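Local coordinates for signal transduction histidine-protein kinase/phosphatase MprB (Mycobacterium hassiacum, PDB 6BLK), which probably transfers phosphate from ATP to a histidine of the protein as a two-component sensor kinase, and probably also acts as a phosphoprotein phosphatase, at residues P77-L82 against H150-G155; A59-P64 against R110-S115. All coordinates share one frame; numbering follows the deposited sequence.

Contact 1 of 2, residues P77-L82 against H150-G155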
# COMPACT_ATOMS: atom_id res chain seq x y z
N PRO A 77 -14.01 12.19 10.77
CA PRO A 77 -15.16 12.38 9.87
C PRO A 77 -14.79 12.51 8.40
O PRO A 77 -15.64 12.21 7.54
CB PRO A 77 -15.81 13.67 10.41
CG PRO A 77 -15.41 13.68 11.84
CD PRO A 77 -14.02 13.16 11.87
N GLY A 78 -13.56 12.91 8.07
CA GLY A 78 -13.22 13.06 6.67
C GLY A 78 -12.02 12.26 6.18
O GLY A 78 -11.58 12.48 5.05
N HIS A 79 -11.54 11.30 6.96
CA HIS A 79 -10.37 10.55 6.53
C HIS A 79 -10.44 9.08 6.92
O HIS A 79 -10.96 8.73 7.98
CB HIS A 79 -9.08 11.13 7.10
CG HIS A 79 -8.81 12.54 6.70
ND1 HIS A 79 -9.42 13.62 7.31
CD2 HIS A 79 -8.01 13.05 5.74
CE1 HIS A 79 -9.00 14.73 6.73
NE2 HIS A 79 -8.15 14.42 5.77
N ALA A 80 -9.79 8.24 6.11
CA ALA A 80 -9.62 6.84 6.41
C ALA A 80 -8.17 6.48 6.16
O ALA A 80 -7.44 7.21 5.49
CB ALA A 80 -10.52 5.94 5.56
N GLU A 81 -7.76 5.40 6.76
CA GLU A 81 -6.39 4.95 6.69
C GLU A 81 -6.37 3.54 6.12
O GLU A 81 -7.03 2.65 6.66
CB GLU A 81 -5.74 4.98 8.07
CG GLU A 81 -4.27 4.69 8.06
CD GLU A 81 -3.71 4.44 9.46
OE1 GLU A 81 -4.48 4.03 10.35
OE2 GLU A 81 -2.49 4.63 9.67
N LEU A 82 -5.57 3.35 5.08
CA LEU A 82 -5.31 2.05 4.48
C LEU A 82 -3.96 1.59 5.00
O LEU A 82 -2.97 2.30 4.86
CB LEU A 82 -5.33 2.12 2.95
CG LEU A 82 -4.81 0.95 2.12
CD1 LEU A 82 -5.67 -0.29 2.24
CD2 LEU A 82 -4.75 1.36 0.64
N HIS A 150 1.27 2.82 5.56
CA HIS A 150 0.07 3.47 6.05
C HIS A 150 -0.26 4.63 5.11
O HIS A 150 0.57 5.53 4.92
CB HIS A 150 0.31 4.04 7.46
CG HIS A 150 0.59 3.04 8.53
ND1 HIS A 150 -0.29 2.82 9.56
CD2 HIS A 150 1.67 2.26 8.79
CE1 HIS A 150 0.21 1.93 10.39
NE2 HIS A 150 1.40 1.56 9.94
N ILE A 151 -1.47 4.63 4.55
CA ILE A 151 -1.94 5.65 3.62
C ILE A 151 -3.23 6.25 4.16
O ILE A 151 -4.25 5.55 4.31
CB ILE A 151 -2.17 5.06 2.22
CG1 ILE A 151 -0.83 4.59 1.62
CG2 ILE A 151 -2.88 6.08 1.31
CD1 ILE A 151 -0.95 3.82 0.34
N VAL A 152 -3.20 7.55 4.38
CA VAL A 152 -4.38 8.28 4.81
C VAL A 152 -4.98 8.96 3.59
O VAL A 152 -4.28 9.65 2.85
CB VAL A 152 -4.02 9.28 5.92
CG1 VAL A 152 -5.24 10.12 6.29
CG2 VAL A 152 -3.51 8.53 7.12
N LEU A 153 -6.30 8.77 3.37
CA LEU A 153 -7.02 9.30 2.21
C LEU A 153 -8.22 10.10 2.69
O LEU A 153 -9.04 9.59 3.47
CB LEU A 153 -7.52 8.21 1.26
CG LEU A 153 -6.41 7.47 0.51
CD1 LEU A 153 -7.05 6.33 -0.26
CD2 LEU A 153 -5.64 8.44 -0.41
N PRO A 154 -8.38 11.34 2.25
CA PRO A 154 -9.63 12.04 2.53
C PRO A 154 -10.78 11.41 1.76
O PRO A 154 -10.61 10.84 0.68
CB PRO A 154 -9.36 13.47 2.06
CG PRO A 154 -8.31 13.34 1.06
CD PRO A 154 -7.47 12.14 1.43
N GLY A 155 -11.96 11.49 2.35
CA GLY A 155 -13.13 11.00 1.64
C GLY A 155 -14.33 10.95 2.55
O GLY A 155 -14.40 11.67 3.55
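Glu-81 and His-150 join in a side-chain hydrogen bond that runs diagonally across two paired strands. The backbone of Glu-81 lies opposite Val-152, but its carboxylate reaches the residue two places earlier. His-150 ND1 donates to Glu-81 OE2 at 2.9 Å, with an N-H...O angle of 159°. The oxygen lies near the plane of the imidazole. Seen from the acid, ND1 approaches from above the carboxylate plane. The two planes are 42° apart. Glu-81 CG is anti to the backbone N (chi1 -173°) and the chain beyond is extended, which carries the carboxylate off the strand and out to the ring of His-150. On the way its CG passes Val-152 CG2 at 4.0 Å.

Beneath this bond is a regular antiparallel ladder. Ala-80 pairs with Leu-153 and Leu-82 with Ile-151 through two backbone bonds each; the shortest is Leu-82 N to Ile-151 O, 2.7 Å. These strands belong to the mixed sheet of the Bergerat-type ATPase domain, the catalytic part of histidine kinases. Strand 67-76 lies beyond 79-82, and strand 132-137 beyond 150-154. Ala-80, Leu-82, Ile-151 and Leu-153 share the buried face; Leu-82 and Leu-153 touch helix 11-25 there.

His-79 and Pro-154 form a non-hydrogen-bonded pair, so the missing N-H of the proline costs no bond between these two strands. His-79 CD2 rests 3.9 Å from Pro-154 CB. The His-79 ring is also tied, through ND1, to Asp-76 OD1. The ladder ends in a bond from Gly-155 N to Gly-78 O, 2.9 Å, with the donor well above the carbonyl plane. Gly-155 has backbone angles that call for glycine. The Gly-78 oxygen also receives a CA-H...O contact from Pro-154 CA at 3.2 Å.

Contact 2 of 2, residues A59-P64 against R110-S115; sequences AKWSPP and RSMPGS. With ATP (adenosine-5'-triphosphate), chain E.
Trp-61 and Met-112 make a Met-aromatic contact beside the nucleotide of this Bergerat-type site. Residues 59-60 end helix 44-60, which carries the ATP ligand Asn-57, and Trp-61 is the first residue past it. Residues 110-115 belong to the ATP lid, the loop between strand 79-85 and helix 118-128.

The tight part is the indole. Met-112 SD sits over one face, 4.0 Å from the centroid of the five-membered ring. ATP covers the opposite face, and Trp-61 CH2 comes within 3.4 Å of ribose C3'. The indole edge is also held. NE1 donates to Arg-110 O at 2.9 Å and 171°, meeting a lone pair of that oxygen in the carbonyl plane. Packing on both faces and this edge bond together should fix the turn of the ring. Met-112 bends at chi3 (74°), which brings its methyl CE alongside Lys-60 CB at 3.9 Å.

At the rim, exposed Arg-110 only brings its CG near the indole edge. The looser side begins at Lys-60 and is built through water. Lys-60 NZ donates to ATP O2B at 2.9 Å, but its direct bond to Pro-113 O is weak. Two waters bridge the same gap. Water 1 accepts from NZ and donates to Met-112 O and ATP O1B. Water 2 also accepts from NZ, and it donates to Pro-113 O at 2.8 Å and to ATP O3G at 2.7 Å.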
# COMPACT_ATOMS: atom_id res chain seq x y z
N ALA A 59 3.71 -8.64 -1.45
CA ALA A 59 3.80 -10.02 -1.92
C ALA A 59 5.25 -10.41 -2.21
O ALA A 59 5.68 -11.51 -1.84
CB ALA A 59 2.94 -10.22 -3.18
N LYS A 60 6.01 -9.52 -2.83
CA LYS A 60 7.36 -9.88 -3.28
C LYS A 60 8.19 -10.36 -2.11
O LYS A 60 8.91 -11.38 -2.21
CB LYS A 60 8.05 -8.69 -3.96
CG LYS A 60 7.63 -8.49 -5.40
CD LYS A 60 8.12 -7.14 -5.94
CE LYS A 60 9.62 -7.08 -6.07
NZ LYS A 60 10.15 -5.76 -6.60
N TRP A 61 8.12 -9.64 -1.00
CA TRP A 61 8.95 -9.90 0.16
C TRP A 61 8.21 -10.67 1.26
O TRP A 61 8.72 -10.76 2.38
CB TRP A 61 9.55 -8.58 0.66
CG TRP A 61 10.65 -8.11 -0.28
CD1 TRP A 61 11.91 -8.61 -0.38
CD2 TRP A 61 10.56 -7.06 -1.26
NE1 TRP A 61 12.61 -7.95 -1.37
CE2 TRP A 61 11.81 -6.98 -1.91
CE3 TRP A 61 9.55 -6.17 -1.64
CZ2 TRP A 61 12.06 -6.08 -2.94
CZ3 TRP A 61 9.80 -5.26 -2.66
CH2 TRP A 61 11.05 -5.22 -3.29
N SER A 62 7.07 -11.21 0.96
CA SER A 62 6.37 -12.13 1.87
C SER A 62 7.06 -13.48 1.88
O SER A 62 7.36 -14.02 0.80
CB SER A 62 4.95 -12.37 1.43
OG SER A 62 4.07 -11.33 1.83
N PRO A 63 7.22 -14.09 3.04
CA PRO A 63 7.68 -15.48 3.08
C PRO A 63 6.65 -16.41 2.48
O PRO A 63 5.47 -16.07 2.31
CB PRO A 63 7.90 -15.74 4.57
CG PRO A 63 6.96 -14.85 5.27
CD PRO A 63 6.90 -13.60 4.40
N PRO A 64 7.04 -17.63 2.11
CA PRO A 64 6.05 -18.58 1.63
C PRO A 64 4.99 -18.81 2.68
O PRO A 64 5.29 -18.99 3.87
CB PRO A 64 6.88 -19.85 1.36
CG PRO A 64 8.22 -19.38 1.28
CD PRO A 64 8.38 -18.22 2.14
N ARG A 110 15.74 -8.96 0.25
CA ARG A 110 16.52 -9.67 -0.76
C ARG A 110 16.35 -9.00 -2.12
O ARG A 110 15.30 -8.44 -2.44
CB ARG A 110 16.13 -11.15 -0.80
CG ARG A 110 14.85 -11.50 -1.51
CD ARG A 110 14.75 -13.03 -1.61
NE ARG A 110 13.55 -13.46 -2.32
CZ ARG A 110 13.49 -13.69 -3.63
NH1 ARG A 110 14.56 -13.52 -4.41
NH2 ARG A 110 12.34 -14.09 -4.18
N SER A 111 17.43 -9.01 -2.90
CA SER A 111 17.42 -8.32 -4.19
C SER A 111 16.52 -9.04 -5.18
O SER A 111 16.66 -10.25 -5.39
CB SER A 111 18.85 -8.21 -4.75
OG SER A 111 18.88 -7.47 -5.96
N MET A 112 15.63 -8.28 -5.79
CA MET A 112 14.64 -8.78 -6.73
C MET A 112 14.54 -7.84 -7.91
O MET A 112 14.82 -6.65 -7.80
CB MET A 112 13.26 -8.94 -6.09
CG MET A 112 13.24 -9.94 -4.93
SD MET A 112 11.61 -10.09 -4.21
CE MET A 112 10.76 -11.03 -5.49
N PRO A 113 14.15 -8.35 -9.08
CA PRO A 113 13.99 -7.48 -10.24
C PRO A 113 13.01 -6.37 -9.93
O PRO A 113 12.01 -6.58 -9.26
CB PRO A 113 13.45 -8.43 -11.32
CG PRO A 113 13.98 -9.77 -10.93
CD PRO A 113 14.01 -9.78 -9.43
N GLY A 114 13.30 -5.20 -10.47
CA GLY A 114 12.53 -4.00 -10.21
C GLY A 114 13.49 -2.86 -10.05
O GLY A 114 14.51 -3.02 -9.38
N SER A 115 13.19 -1.69 -10.61
CA SER A 115 14.18 -0.63 -10.60
C SER A 115 13.87 0.49 -9.60
O SER A 115 14.53 1.53 -9.64
CB SER A 115 14.35 -0.06 -12.00
OG SER A 115 15.18 -0.94 -12.74
PG ATP E . 9.34 -1.50 -8.76
O1G ATP E . 8.32 -1.31 -7.65
O2G ATP E . 9.78 -0.26 -9.54
O3G ATP E . 9.08 -2.71 -9.65
PB ATP E . 10.92 -2.11 -6.37
O1B ATP E . 12.37 -2.53 -6.17
O2B ATP E . 9.80 -3.00 -5.97
O3B ATP E . 10.72 -1.89 -7.97
PA ATP E . 9.70 -0.00 -4.73
O1A ATP E . 9.72 1.51 -4.93
O2A ATP E . 8.37 -0.71 -4.82
O3A ATP E . 10.79 -0.59 -5.79
O5' ATP E . 10.44 -0.30 -3.38
C5' ATP E . 11.72 0.25 -3.12
C4' ATP E . 12.52 -0.75 -2.28
O4' ATP E . 11.96 -0.72 -0.96
C3' ATP E . 12.49 -2.22 -2.71
O3' ATP E . 13.50 -2.52 -3.70
C2' ATP E . 12.77 -2.91 -1.38
O2' ATP E . 14.17 -2.87 -1.05
C1' ATP E . 12.05 -2.02 -0.39
N9 ATP E . 10.68 -2.44 -0.09
C8 ATP E . 9.50 -1.88 -0.53
N7 ATP E . 8.43 -2.54 0.01
C5 ATP E . 8.94 -3.52 0.80
C6 ATP E . 8.35 -4.52 1.65
N6 ATP E . 7.01 -4.61 1.71
N1 ATP E . 9.17 -5.33 2.32
C2 ATP E . 10.51 -5.23 2.23
N3 ATP E . 11.13 -4.31 1.47
C4 ATP E . 10.39 -3.44 0.75
O HOH W 1 12.99 -5.09 -6.20
O HOH W 2 9.48 -5.37 -9.22

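In the fold
From the N terminus, the chain first reaches 59-64, at the end of helix 44-60. It then forms strand 67-76 and turns into 77-82, the first half of contact 1. The lid follows, and 110-115 returns to 59-64 to close the loop of contact 2. After helix 118-128 and strand 132-137, residues 150-155 come back to 77-82 and close contact 1. The segments alternate, so the two closures cross rather than nest. Their centres are about 27 Å apart, on opposite sides of the chain's centre, and they do not touch. Contact 1 joins two strands within the sheet; contact 2 joins the lid to a helix end beside bound ATP.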